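Local coordinates for protein OBCA, Oxalate Biosynthetic Component A (Burkholderia glumae, PDB 4NNB) that belongs to a TIM-barrel enzyme family and binds a magnesium ion together with an oxaloacetate ion in one pocket, at residues A[470-475]-A[497-502]; A[317-322]-A[382-387]; A[274-279]-A[293-298]; A[369-374]-A[441-446]. One frame throughout, in Å; residues are numbered along the deposited sequence.

Interaction 1: residues A[470-475]-A[497-502]; sequences IRVGLE and EQVSLV. With MG (magnesium ion), chain B; OAA (oxaloacetate ion), chain C.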
loop_
_atom_site.group_PDB
_atom_site.type_symbol
_atom_site.label_atom_id
_atom_site.label_comp_id
_atom_site.label_asym_id
_atom_site.label_seq_id
_atom_site.Cartn_x
_atom_site.Cartn_y
_atom_site.Cartn_z
ATOM N N ILE A 470 2.845 2.288 -15.329
ATOM C CA ILE A 470 3.360 2.468 -13.981
ATOM C C ILE A 470 2.190 2.341 -13.011
ATOM O O ILE A 470 1.101 2.861 -13.271
ATOM C CB ILE A 470 4.012 3.865 -13.806
ATOM C CG1 ILE A 470 5.305 3.961 -14.608
ATOM C CG2 ILE A 470 4.329 4.162 -12.325
ATOM C CD1 ILE A 470 5.867 5.387 -14.648
ATOM N N ARG A 471 2.419 1.652 -11.896
ATOM C CA ARG A 471 1.394 1.465 -10.880
ATOM C C ARG A 471 1.783 2.216 -9.615
ATOM O O ARG A 471 2.959 2.216 -9.210
ATOM C CB ARG A 471 1.205 -0.041 -10.576
ATOM C CG ARG A 471 0.628 -0.357 -9.193
ATOM C CD ARG A 471 0.176 -1.838 -9.066
ATOM N NE ARG A 471 0.388 -2.330 -7.710
ATOM C CZ ARG A 471 0.134 -3.574 -7.297
ATOM N NH1 ARG A 471 -0.365 -4.485 -8.132
ATOM N NH2 ARG A 471 0.399 -3.900 -6.045
ATOM N N VAL A 472 0.801 2.868 -8.996
ATOM C CA VAL A 472 0.998 3.492 -7.683
ATOM C C VAL A 472 -0.265 3.244 -6.872
ATOM O O VAL A 472 -1.285 2.833 -7.423
ATOM C CB VAL A 472 1.218 5.017 -7.795
ATOM C CG1 VAL A 472 2.575 5.318 -8.411
ATOM C CG2 VAL A 472 0.093 5.652 -8.613
ATOM N N GLY A 473 -0.198 3.486 -5.568
ATOM C CA GLY A 473 -1.380 3.410 -4.727
ATOM C C GLY A 473 -1.016 3.016 -3.309
ATOM O O GLY A 473 0.105 2.560 -3.075
ATOM N N LEU A 474 -1.956 3.155 -2.372
ATOM C CA LEU A 474 -1.696 2.803 -0.966
ATOM C C LEU A 474 -1.238 1.347 -0.761
ATOM O O LEU A 474 -0.505 1.044 0.191
ATOM C CB LEU A 474 -2.914 3.123 -0.094
ATOM C CG LEU A 474 -3.330 4.600 -0.026
ATOM C CD1 LEU A 474 -4.332 4.838 1.125
ATOM C CD2 LEU A 474 -2.101 5.492 0.131
ATOM N N GLU A 475 -1.653 0.450 -1.653
ATOM C CA GLU A 475 -1.125 -0.921 -1.649
ATOM C C GLU A 475 0.402 -0.975 -1.633
ATOM O O GLU A 475 0.996 -1.789 -0.918
ATOM C CB GLU A 475 -1.655 -1.697 -2.866
ATOM C CG GLU A 475 -1.017 -3.083 -3.042
ATOM C CD GLU A 475 -1.843 -3.986 -3.948
ATOM O OE1 GLU A 475 -1.477 -5.171 -4.121
ATOM O OE2 GLU A 475 -2.849 -3.500 -4.504
ATOM N N GLU A 497 -4.190 10.877 -5.109
ATOM C CA GLU A 497 -3.152 11.905 -5.053
ATOM C C GLU A 497 -1.851 11.387 -5.659
ATOM O O GLU A 497 -1.181 12.099 -6.415
ATOM C CB GLU A 497 -2.934 12.425 -3.626
ATOM C CG GLU A 497 -1.901 13.550 -3.582
ATOM C CD GLU A 497 -1.795 14.199 -2.227
ATOM O OE1 GLU A 497 -1.833 15.440 -2.170
ATOM O OE2 GLU A 497 -1.659 13.471 -1.215
ATOM N N GLN A 498 -1.514 10.136 -5.351
ATOM C CA GLN A 498 -0.338 9.496 -5.935
ATOM C C GLN A 498 -0.466 9.366 -7.443
ATOM O O GLN A 498 0.513 9.554 -8.167
ATOM C CB GLN A 498 -0.086 8.137 -5.265
ATOM C CG GLN A 498 0.154 8.290 -3.751
ATOM C CD GLN A 498 0.061 6.978 -2.986
ATOM O OE1 GLN A 498 -0.750 6.104 -3.316
ATOM N NE2 GLN A 498 0.897 6.833 -1.964
ATOM N N VAL A 499 -1.676 9.071 -7.909
ATOM C CA VAL A 499 -1.966 9.030 -9.338
ATOM C C VAL A 499 -1.730 10.400 -10.011
ATOM O O VAL A 499 -1.085 10.466 -11.062
ATOM C CB VAL A 499 -3.409 8.544 -9.601
ATOM C CG1 VAL A 499 -3.763 8.665 -11.075
ATOM C CG2 VAL A 499 -3.588 7.084 -9.129
ATOM N N SER A 500 -2.249 11.473 -9.407
ATOM C CA SER A 500 -2.108 12.830 -9.964
ATOM C C SER A 500 -0.651 13.207 -10.101
ATOM O O SER A 500 -0.243 13.754 -11.120
ATOM C CB SER A 500 -2.808 13.877 -9.085
ATOM O OG SER A 500 -4.185 13.602 -8.960
ATOM N N LEU A 501 0.123 12.903 -9.063
ATOM C CA LEU A 501 1.536 13.243 -9.017
ATOM C C LEU A 501 2.376 12.461 -10.015
ATOM O O LEU A 501 3.251 13.029 -10.666
ATOM C CB LEU A 501 2.084 13.066 -7.601
ATOM C CG LEU A 501 1.630 14.136 -6.608
ATOM C CD1 LEU A 501 1.946 13.710 -5.181
ATOM C CD2 LEU A 501 2.301 15.473 -6.932
ATOM N N VAL A 502 2.132 11.163 -10.154
ATOM C CA VAL A 502 2.890 10.420 -11.151
ATOM C C VAL A 502 2.503 10.854 -12.571
ATOM O O VAL A 502 3.358 10.935 -13.447
ATOM C CB VAL A 502 2.779 8.887 -10.983
ATOM C CG1 VAL A 502 1.447 8.388 -11.500
ATOM C CG2 VAL A 502 3.913 8.212 -11.745
HETATM MG MG MG B . -2.463 -6.867 -5.078
HETATM O O1 OAA C . -2.201 -10.780 -7.020
HETATM O O2 OAA C . -2.804 -8.817 -6.054
HETATM O O4 OAA C . 0.751 -8.693 -2.208
HETATM O O5 OAA C . 0.085 -10.848 -2.657
HETATM O O3 OAA C . -1.421 -7.946 -3.890
HETATM C C1 OAA C . -1.990 -9.834 -6.140
HETATM C C2 OAA C . -0.783 -9.950 -5.236
HETATM C C3 OAA C . -0.790 -9.076 -4.001
HETATM C C4 OAA C . 0.050 -9.565 -2.888
HETATM O O HOH W 1 -0.500 -6.748 -6.194
#
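Strand 470-472 runs against helix 497-502 at 146° between their N-to-C directions, the axes approaching to 8.8 Å, and CA of Gly-473 comes within 6.3 Å of CA of Gln-498. Val-472 sends CG2 at the helix backbone, 3.9 Å from Val-499 N, as near to Gln-498 C, and 4.0 Å from Val-499 CG2. The chi1 of Val-472, -71°, sets CG2 between the backbone N and the carbonyl carbon. One turn along the helix, Val-502 CG2 meets Ile-470 CG2 at 4.1 Å.

In the TIM barrel, helix 495-507 lies against one side of the strand, while Arg-471 points from the other side to the metal site. The Gln-498 amide lies against the backbone just past the strand, OE1 3.1 Å from Gly-473 C but badly angled for the nearby N-H groups; Leu-474 N bonds instead to Thr-495 OG1, and Gln-498 NE2 to Gly-477 O and Thr-479 O. The Leu-474 side chain crosses that of Gln-498 at about a right angle, its CD2 touching OE1. In the loop after the strand, Glu-475 OE1 binds magnesium at 2.2 Å alongside His-224 and His-226, and forms a salt bridge with Arg-471 NH2 (3.0 Å).

Interaction 2: residues A[317-322]-A[382-387]; sequences VFQGGG and DQYRRD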
loop_
_atom_site.group_PDB
_atom_site.type_symbol
_atom_site.label_atom_id
_atom_site.label_comp_id
_atom_site.label_asym_id
_atom_site.label_seq_id
_atom_site.Cartn_x
_atom_site.Cartn_y
_atom_site.Cartn_z
ATOM N N VAL A 317 6.991 -16.195 -2.313
ATOM C CA VAL A 317 7.575 -16.393 -0.995
ATOM C C VAL A 317 8.334 -15.130 -0.597
ATOM O O VAL A 317 9.537 -15.009 -0.865
ATOM C CB VAL A 317 8.542 -17.601 -0.980
ATOM C CG1 VAL A 317 8.965 -17.915 0.459
ATOM C CG2 VAL A 317 7.891 -18.845 -1.646
ATOM N N PHE A 318 7.623 -14.181 0.013
ATOM C CA PHE A 318 8.229 -12.910 0.418
ATOM C C PHE A 318 9.315 -13.150 1.465
ATOM O O PHE A 318 9.089 -13.874 2.435
ATOM C CB PHE A 318 7.181 -11.988 1.048
ATOM C CG PHE A 318 6.069 -11.579 0.120
ATOM C CD1 PHE A 318 4.834 -12.210 0.183
ATOM C CD2 PHE A 318 6.244 -10.548 -0.789
ATOM C CE1 PHE A 318 3.795 -11.828 -0.661
ATOM C CE2 PHE A 318 5.202 -10.157 -1.635
ATOM C CZ PHE A 318 3.982 -10.804 -1.569
ATOM N N GLN A 319 10.477 -12.527 1.295
ATOM C CA GLN A 319 11.507 -12.613 2.333
ATOM C C GLN A 319 10.979 -12.084 3.655
ATOM O O GLN A 319 11.319 -12.606 4.713
ATOM C CB GLN A 319 12.786 -11.892 1.915
ATOM C CG GLN A 319 13.513 -12.583 0.760
ATOM C CD GLN A 319 14.974 -12.198 0.687
ATOM O OE1 GLN A 319 15.572 -11.811 1.693
ATOM N NE2 GLN A 319 15.557 -12.293 -0.504
ATOM N N GLY A 320 10.098 -11.089 3.592
ATOM C CA GLY A 320 9.486 -10.548 4.800
ATOM C C GLY A 320 8.401 -11.418 5.429
ATOM O O GLY A 320 7.801 -11.030 6.433
ATOM N N GLY A 321 8.136 -12.585 4.841
ATOM C CA GLY A 321 7.085 -13.476 5.320
ATOM C C GLY A 321 5.702 -13.286 4.698
ATOM O O GLY A 321 5.425 -12.263 4.074
ATOM N N GLY A 322 4.830 -14.281 4.855
ATOM C CA GLY A 322 3.421 -14.127 4.503
ATOM C C GLY A 322 2.965 -14.541 3.105
ATOM O O GLY A 322 1.824 -14.274 2.720
ATOM N N ASP A 382 11.857 -7.945 -1.838
ATOM C CA ASP A 382 12.746 -9.105 -1.716
ATOM C C ASP A 382 11.962 -10.425 -1.699
ATOM O O ASP A 382 10.979 -10.561 -0.968
ATOM C CB ASP A 382 13.636 -9.001 -0.469
ATOM C CG ASP A 382 14.538 -7.760 -0.475
ATOM O OD1 ASP A 382 14.738 -7.126 -1.531
ATOM O OD2 ASP A 382 15.076 -7.435 0.596
ATOM N N GLN A 383 12.418 -11.393 -2.492
ATOM C CA GLN A 383 11.712 -12.668 -2.660
ATOM C C GLN A 383 12.640 -13.850 -2.451
ATOM O O GLN A 383 13.852 -13.737 -2.674
ATOM C CB GLN A 383 11.123 -12.747 -4.080
ATOM C CG GLN A 383 10.086 -11.641 -4.379
ATOM C CD GLN A 383 8.751 -11.882 -3.687
ATOM O OE1 GLN A 383 8.494 -12.968 -3.173
ATOM N NE2 GLN A 383 7.900 -10.867 -3.672
ATOM N N TYR A 384 12.072 -14.989 -2.051
ATOM C CA TYR A 384 12.839 -16.224 -1.939
ATOM C C TYR A 384 12.349 -17.215 -2.982
ATOM O O TYR A 384 11.247 -17.077 -3.510
ATOM C CB TYR A 384 12.636 -16.876 -0.564
ATOM C CG TYR A 384 13.446 -16.303 0.591
ATOM C CD1 TYR A 384 14.790 -15.955 0.439
ATOM C CD2 TYR A 384 12.863 -16.131 1.842
ATOM C CE1 TYR A 384 15.526 -15.442 1.514
ATOM C CE2 TYR A 384 13.587 -15.607 2.912
ATOM C CZ TYR A 384 14.911 -15.274 2.738
ATOM O OH TYR A 384 15.622 -14.773 3.801
ATOM N N ARG A 385 13.173 -18.214 -3.268
ATOM C CA ARG A 385 12.688 -19.452 -3.872
ATOM C C ARG A 385 13.093 -20.576 -2.917
ATOM O O ARG A 385 14.222 -20.600 -2.418
ATOM C CB ARG A 385 13.286 -19.668 -5.266
ATOM C CG ARG A 385 12.751 -20.931 -5.973
ATOM C CD ARG A 385 13.243 -21.023 -7.412
ATOM N NE ARG A 385 12.783 -22.249 -8.067
ATOM C CZ ARG A 385 12.857 -22.461 -9.373
ATOM N NH1 ARG A 385 13.360 -21.520 -10.160
ATOM N NH2 ARG A 385 12.414 -23.600 -9.895
ATOM N N ARG A 386 12.171 -21.484 -2.627
ATOM C CA ARG A 386 12.473 -22.572 -1.712
ATOM C C ARG A 386 12.736 -23.862 -2.481
ATOM O O ARG A 386 11.987 -24.225 -3.396
ATOM C CB ARG A 386 11.342 -22.774 -0.704
ATOM C CG ARG A 386 11.670 -23.818 0.357
ATOM C CD ARG A 386 10.532 -24.013 1.339
ATOM N NE ARG A 386 10.110 -22.781 2.002
ATOM C CZ ARG A 386 10.680 -22.274 3.097
ATOM N NH1 ARG A 386 11.725 -22.872 3.668
ATOM N NH2 ARG A 386 10.202 -21.164 3.627
ATOM N N ASP A 387 13.828 -24.528 -2.126
ATOM C CA ASP A 387 14.168 -25.834 -2.688
ATOM C C ASP A 387 13.204 -26.863 -2.094
ATOM O O ASP A 387 13.156 -27.029 -0.881
ATOM C CB ASP A 387 15.617 -26.174 -2.315
ATOM C CG ASP A 387 16.146 -27.397 -3.042
ATOM O OD1 ASP A 387 17.200 -27.279 -3.704
ATOM O OD2 ASP A 387 15.523 -28.476 -2.944
HETATM O O HOH W 2 8.977 -15.511 -4.160
HETATM O O HOH W 3 9.810 -9.246 1.220
#
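Gln-319 lies flat over one face of the Tyr-384 ring in a CH-pi contact, its CG 3.4 Å from the ring centroid and 4° off the normal. With the chain extended beyond CG, CD lies 3.4 Å from Tyr-384 CE1, and amide and ring planes differ by 3°. Gln-319 NE2 donates to Gln-383 O (3.1 Å), which lies in the amide plane although the donor stands well above the carbonyl plane; OE1 is taken by Arg-401.

The short, weakly bonded strand 317-318 edges a small antiparallel sheet, beside 383-386 and then 393-395. Tyr-384 N donates to Val-317 O at 2.8 Å, and Gln-319 N to Asp-382 O at 3.0 Å. The chain then reverses in a type I turn, Phe-318 to Gly-321, where a water joins Gly-320 N to Asp-382 O. Val-317 CG1 packs on Tyr-384 CB. Phe-318 starts away from 382-387 at CB, and its ring runs beside the Gln-383 side chain, touches oxaloacetate and meets Arg-281 in a cation-pi contact.

Interaction 3: residues A[274-279]-A[293-298]; sequences LNLSTS and RAHLKF. With OAA (oxaloacetate ion), chain C.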
loop_
_atom_site.group_PDB
_atom_site.type_symbol
_atom_site.label_atom_id
_atom_site.label_comp_id
_atom_site.label_asym_id
_atom_site.label_seq_id
_atom_site.Cartn_x
_atom_site.Cartn_y
_atom_site.Cartn_z
ATOM N N LEU A 274 -11.390 -2.888 -14.195
ATOM C CA LEU A 274 -11.128 -3.447 -12.879
ATOM C C LEU A 274 -10.186 -4.648 -12.966
ATOM O O LEU A 274 -10.378 -5.563 -13.782
ATOM C CB LEU A 274 -12.439 -3.812 -12.182
ATOM C CG LEU A 274 -13.387 -2.647 -11.851
ATOM C CD1 LEU A 274 -14.466 -3.116 -10.878
ATOM C CD2 LEU A 274 -12.644 -1.417 -11.292
ATOM N N ASN A 275 -9.151 -4.605 -12.141
ATOM C CA ASN A 275 -8.134 -5.651 -12.044
ATOM C C ASN A 275 -8.262 -6.289 -10.646
ATOM O O ASN A 275 -7.771 -5.752 -9.640
ATOM C CB ASN A 275 -6.752 -5.001 -12.282
ATOM C CG ASN A 275 -5.580 -5.960 -12.077
ATOM O OD1 ASN A 275 -5.741 -7.084 -11.594
ATOM N ND2 ASN A 275 -4.383 -5.502 -12.439
ATOM N N LEU A 276 -8.943 -7.429 -10.570
ATOM C CA LEU A 276 -9.219 -8.027 -9.268
ATOM C C LEU A 276 -8.064 -8.899 -8.767
ATOM O O LEU A 276 -7.586 -9.788 -9.470
ATOM C CB LEU A 276 -10.535 -8.816 -9.289
ATOM C CG LEU A 276 -11.825 -8.059 -8.941
ATOM C CD1 LEU A 276 -11.897 -6.687 -9.589
ATOM C CD2 LEU A 276 -13.076 -8.874 -9.236
ATOM N N SER A 277 -7.617 -8.639 -7.544
ATOM C CA SER A 277 -6.618 -9.506 -6.920
ATOM C C SER A 277 -7.161 -10.908 -6.641
ATOM O O SER A 277 -8.241 -11.069 -6.070
ATOM C CB SER A 277 -6.113 -8.907 -5.613
ATOM O OG SER A 277 -5.209 -9.799 -4.992
ATOM N N THR A 278 -6.388 -11.917 -7.013
ATOM C CA THR A 278 -6.725 -13.298 -6.677
ATOM C C THR A 278 -5.806 -13.806 -5.580
ATOM O O THR A 278 -5.774 -14.999 -5.271
ATOM C CB THR A 278 -6.590 -14.195 -7.899
ATOM O OG1 THR A 278 -5.242 -14.146 -8.370
ATOM C CG2 THR A 278 -7.546 -13.710 -9.007
ATOM N N SER A 279 -5.056 -12.888 -4.991
ATOM C CA SER A 279 -4.060 -13.247 -3.984
ATOM C C SER A 279 -4.676 -13.773 -2.674
ATOM O O SER A 279 -5.740 -13.310 -2.247
ATOM C CB SER A 279 -3.186 -12.023 -3.707
ATOM O OG SER A 279 -2.381 -12.230 -2.575
ATOM N N ARG A 293 -11.102 -17.719 -7.675
ATOM C CA ARG A 293 -11.721 -17.281 -8.929
ATOM C C ARG A 293 -13.230 -17.028 -8.791
ATOM O O ARG A 293 -13.875 -16.639 -9.754
ATOM C CB ARG A 293 -11.463 -18.301 -10.064
ATOM C CG ARG A 293 -11.857 -19.738 -9.711
ATOM C CD ARG A 293 -11.459 -20.738 -10.804
ATOM N NE ARG A 293 -11.658 -22.111 -10.344
ATOM C CZ ARG A 293 -10.775 -22.809 -9.636
ATOM N NH1 ARG A 293 -9.596 -22.282 -9.315
ATOM N NH2 ARG A 293 -11.071 -24.046 -9.250
ATOM N N ALA A 294 -13.796 -17.248 -7.606
ATOM C CA ALA A 294 -15.245 -17.090 -7.422
ATOM C C ALA A 294 -15.737 -15.654 -7.686
ATOM O O ALA A 294 -16.891 -15.443 -8.067
ATOM C CB ALA A 294 -15.660 -17.552 -6.038
ATOM N N HIS A 295 -14.860 -14.674 -7.490
ATOM C CA HIS A 295 -15.178 -13.279 -7.816
ATOM C C HIS A 295 -14.945 -12.945 -9.282
ATOM O O HIS A 295 -15.175 -11.807 -9.704
ATOM C CB HIS A 295 -14.407 -12.296 -6.920
ATOM C CG HIS A 295 -12.916 -12.469 -6.953
ATOM N ND1 HIS A 295 -12.302 -13.677 -7.217
ATOM C CD2 HIS A 295 -11.917 -11.580 -6.721
ATOM C CE1 HIS A 295 -10.989 -13.523 -7.158
ATOM N NE2 HIS A 295 -10.730 -12.260 -6.861
ATOM N N LEU A 296 -14.504 -13.927 -10.063
ATOM C CA LEU A 296 -14.231 -13.678 -11.472
ATOM C C LEU A 296 -15.365 -14.217 -12.325
ATOM O O LEU A 296 -15.141 -14.879 -13.327
ATOM C CB LEU A 296 -12.901 -14.293 -11.897
ATOM C CG LEU A 296 -11.705 -13.854 -11.042
ATOM C CD1 LEU A 296 -10.440 -14.467 -11.619
ATOM C CD2 LEU A 296 -11.575 -12.313 -10.916
ATOM N N LYS A 297 -16.587 -13.917 -11.915
ATOM C CA LYS A 297 -17.777 -14.392 -12.614
ATOM C C LYS A 297 -18.287 -13.321 -13.561
ATOM O O LYS A 297 -17.848 -12.171 -13.500
ATOM C CB LYS A 297 -18.854 -14.686 -11.585
ATOM C CG LYS A 297 -19.217 -13.456 -10.762
ATOM C CD LYS A 297 -20.357 -13.738 -9.814
ATOM C CE LYS A 297 -20.813 -12.466 -9.118
ATOM N NZ LYS A 297 -21.544 -12.771 -7.847
ATOM N N PHE A 298 -19.214 -13.697 -14.441
ATOM C CA PHE A 298 -20.002 -12.719 -15.181
ATOM C C PHE A 298 -20.900 -11.979 -14.190
ATOM O O PHE A 298 -21.700 -12.595 -13.493
ATOM C CB PHE A 298 -20.846 -13.429 -16.247
ATOM C CG PHE A 298 -21.567 -12.495 -17.178
ATOM C CD1 PHE A 298 -22.855 -12.068 -16.895
ATOM C CD2 PHE A 298 -20.961 -12.057 -18.345
ATOM C CE1 PHE A 298 -23.528 -11.201 -17.762
ATOM C CE2 PHE A 298 -21.625 -11.195 -19.213
ATOM C CZ PHE A 298 -22.908 -10.769 -18.919
HETATM O O1 OAA C . -2.201 -10.780 -7.020
HETATM O O2 OAA C . -2.804 -8.817 -6.054
HETATM O O4 OAA C . 0.751 -8.693 -2.208
HETATM O O5 OAA C . 0.085 -10.848 -2.657
HETATM O O3 OAA C . -1.421 -7.946 -3.890
HETATM C C1 OAA C . -1.990 -9.834 -6.140
HETATM C C2 OAA C . -0.783 -9.950 -5.236
HETATM C C3 OAA C . -0.790 -9.076 -4.001
HETATM C C4 OAA C . 0.050 -9.565 -2.888
#
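Leu-276 can be followed outward to His-295 and Leu-296. Its CB lies 4.0 Å from Leu-296 CD2 and is about as close to CD2 of the His-295 ring; CG comes just beyond, beside that same ring carbon; and the CD2 branch reaches past it to the backbone, 3.6 Å from His-295 O. The leucine and the imidazole lie alongside, running in opposing senses.

The chi1 of His-295, 56°, places CG between the backbone N and the carbonyl carbon, turning the ring so that NE2 donates to Ser-277 O at 2.9 Å. The N-H...O angle is 164° and the oxygen lies near the ring plane, but the donor rises 40° above the carbonyl plane. Leu-296 CD2 covers one ring face, while Thr-278 CG2 sits 3.9 Å from His-295 CE1.

The contact joins strand 273-276 to the chain leaving the short helix 291-294, in the beta-alpha-beta unit of the TIM barrel that goes on to strand 308-311. The His-295 bond holds the carbonyl of buried Ser-277 just past the strand end. There Ser-277 OG accepts from Ser-279 N, an ST turn, and donates to oxaloacetate O2 (2.8 Å). Ser-279 OG donates to O5 of the ligand.

Interaction 4: residues A[369-374]-A[441-446]; sequences TGKPVL and FPVSKI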
loop_
_atom_site.group_PDB
_atom_site.type_symbol
_atom_site.label_atom_id
_atom_site.label_comp_id
_atom_site.label_asym_id
_atom_site.label_seq_id
_atom_site.Cartn_x
_atom_site.Cartn_y
_atom_site.Cartn_z
ATOM N N THR A 369 -5.341 -16.644 -23.406
ATOM C CA THR A 369 -6.217 -15.750 -22.654
ATOM C C THR A 369 -6.265 -14.351 -23.259
ATOM O O THR A 369 -6.930 -13.467 -22.713
ATOM C CB THR A 369 -5.868 -15.679 -21.138
ATOM O OG1 THR A 369 -4.458 -15.501 -20.964
ATOM C CG2 THR A 369 -6.315 -16.943 -20.412
ATOM N N GLY A 370 -5.541 -14.151 -24.365
ATOM C CA GLY A 370 -5.651 -12.924 -25.152
ATOM C C GLY A 370 -4.442 -11.998 -25.186
ATOM O O GLY A 370 -3.701 -11.856 -24.200
ATOM N N LYS A 371 -4.248 -11.352 -26.331
ATOM C CA LYS A 371 -3.146 -10.421 -26.524
ATOM C C LYS A 371 -3.670 -8.993 -26.483
ATOM O O LYS A 371 -4.822 -8.749 -26.830
ATOM C CB LYS A 371 -2.441 -10.674 -27.860
ATOM C CG LYS A 371 -1.794 -12.050 -28.001
ATOM C CD LYS A 371 -1.163 -12.199 -29.406
ATOM C CE LYS A 371 -0.300 -13.467 -29.529
ATOM N NZ LYS A 371 1.179 -13.205 -29.724
ATOM N N PRO A 372 -2.842 -8.046 -26.026
ATOM C CA PRO A 372 -1.504 -8.219 -25.447
ATOM C C PRO A 372 -1.549 -8.937 -24.103
ATOM O O PRO A 372 -2.505 -8.779 -23.328
ATOM C CB PRO A 372 -1.024 -6.775 -25.238
ATOM C CG PRO A 372 -2.282 -5.968 -25.137
ATOM C CD PRO A 372 -3.226 -6.625 -26.099
ATOM N N VAL A 373 -0.522 -9.739 -23.848
ATOM C CA VAL A 373 -0.362 -10.387 -22.546
ATOM C C VAL A 373 0.145 -9.324 -21.568
ATOM O O VAL A 373 1.020 -8.526 -21.910
ATOM C CB VAL A 373 0.616 -11.560 -22.637
ATOM C CG1 VAL A 373 0.723 -12.275 -21.280
ATOM C CG2 VAL A 373 0.161 -12.540 -23.747
ATOM N N LEU A 374 -0.425 -9.298 -20.367
ATOM C CA LEU A 374 -0.162 -8.215 -19.419
ATOM C C LEU A 374 0.740 -8.667 -18.281
ATOM O O LEU A 374 0.517 -9.737 -17.702
ATOM C CB LEU A 374 -1.482 -7.713 -18.827
ATOM C CG LEU A 374 -2.604 -7.330 -19.784
ATOM C CD1 LEU A 374 -3.826 -6.832 -18.985
ATOM C CD2 LEU A 374 -2.131 -6.277 -20.750
ATOM N N PHE A 441 6.824 -12.862 -25.577
ATOM C CA PHE A 441 5.514 -12.299 -25.857
ATOM C C PHE A 441 5.663 -10.979 -26.607
ATOM O O PHE A 441 5.635 -9.915 -25.994
ATOM C CB PHE A 441 4.738 -12.054 -24.554
ATOM C CG PHE A 441 4.552 -13.288 -23.713
ATOM C CD1 PHE A 441 3.487 -14.152 -23.949
ATOM C CD2 PHE A 441 5.441 -13.587 -22.697
ATOM C CE1 PHE A 441 3.314 -15.300 -23.169
ATOM C CE2 PHE A 441 5.280 -14.741 -21.912
ATOM C CZ PHE A 441 4.210 -15.588 -22.148
ATOM N N PRO A 442 5.810 -11.049 -27.941
ATOM C CA PRO A 442 5.957 -9.858 -28.799
ATOM C C PRO A 442 4.792 -8.880 -28.656
ATOM O O PRO A 442 4.995 -7.677 -28.790
ATOM C CB PRO A 442 5.967 -10.436 -30.218
ATOM C CG PRO A 442 6.316 -11.886 -30.060
ATOM C CD PRO A 442 5.828 -12.309 -28.704
ATOM N N VAL A 443 3.588 -9.386 -28.410
ATOM C CA VAL A 443 2.448 -8.516 -28.172
ATOM C C VAL A 443 2.173 -8.549 -26.673
ATOM O O VAL A 443 1.489 -9.444 -26.175
ATOM C CB VAL A 443 1.202 -8.960 -28.953
ATOM C CG1 VAL A 443 0.119 -7.891 -28.870
ATOM C CG2 VAL A 443 1.563 -9.214 -30.414
ATOM N N SER A 444 2.735 -7.583 -25.959
ATOM C CA SER A 444 2.652 -7.568 -24.505
ATOM C C SER A 444 2.686 -6.157 -23.969
ATOM O O SER A 444 3.116 -5.231 -24.667
ATOM C CB SER A 444 3.826 -8.331 -23.908
ATOM O OG SER A 444 5.061 -7.699 -24.219
ATOM N N LYS A 445 2.245 -5.998 -22.720
ATOM C CA LYS A 445 2.297 -4.711 -22.030
ATOM C C LYS A 445 2.859 -4.949 -20.641
ATOM O O LYS A 445 2.325 -5.766 -19.883
ATOM C CB LYS A 445 0.900 -4.089 -21.943
ATOM C CG LYS A 445 0.268 -3.770 -23.305
ATOM C CD LYS A 445 1.093 -2.735 -24.069
ATOM C CE LYS A 445 0.513 -2.476 -25.463
ATOM N NZ LYS A 445 1.440 -1.619 -26.274
ATOM N N ILE A 446 3.943 -4.254 -20.315
ATOM C CA ILE A 446 4.627 -4.476 -19.057
ATOM C C ILE A 446 4.608 -3.189 -18.230
ATOM O O ILE A 446 5.051 -2.122 -18.693
ATOM C CB ILE A 446 6.074 -4.931 -19.303
ATOM C CG1 ILE A 446 6.088 -6.185 -20.201
ATOM C CG2 ILE A 446 6.812 -5.193 -17.986
ATOM C CD1 ILE A 446 7.492 -6.667 -20.559
HETATM O O HOH W 4 2.386 -11.967 -27.299
#
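Val-373 with Ser-444 and Leu-374 with Lys-445 begin the parallel pairing of strands 373-378 and 444-449 in the curled sheet of the TIM barrel. Their CA-CA distances are 4.6 Å for Val-373 to Ser-444 and 5.0 Å for Leu-374 to Lys-445. Val-373 bonds through both N and O to the residues before and after its partner Ser-444, the pattern of a parallel pair: its N donates to Val-443 O at 3.1 Å, and its O accepts from Lys-445 N at 2.9 Å. Pro-372 CA and Ser-444 CA also approach the same two oxygens, Val-443 O and Val-373 O respectively.

On the Val-373 side, CG2 of that residue approaches Phe-441 CD1 at 3.7 Å, while its CG1 lies above the ring face, offset toward the rim. Ser-444 OG donates to Phe-441 O (2.9 Å), nearly in line with the C=O, and also pairs with Arg-438. On the other face, Pro-372, reached through a cis peptide bond, sets CB 3.8 Å from Lys-445 CG, and Leu-374 CD2 rests 3.9 Å from Lys-445 CB. At the exposed margin Lys-371 crosses Val-443 at about a right angle, and its NZ shares a water with Val-443 O.

The Phe-441 ring packs on Leu-366 and Leu-367 of helix 363-368, whereas Phe-523 of helix 516-523 touches Pro-372, Leu-374 and Lys-445; strand 344-349 borders 373-378 on its remaining edge.

Overall arrangement
Interactions 1, 3 and 4 all reach the same curled barrel sheet, and strands 444-449 and 469-472 are neighbours in it, so 4 and 1 involve adjoining strands without touching. Interactions 1 and 3 are wholly buried; each packs a strand against an outer element and extends into a loop reaching the bound ions, 1 mainly by methyl contacts and 3 by a histidine bond. Interaction 4 is backbone pairing with a partly exposed margin, and the Leu-374 side chain is about 12 Å from oxaloacetate. Interaction 2 stands apart in a small antiparallel sheet, partly buried and rich in amide bonding, yet it too supplies a residue to the pocket. Strands 373-378 and 383-386 connect 4 to 2 along the chain.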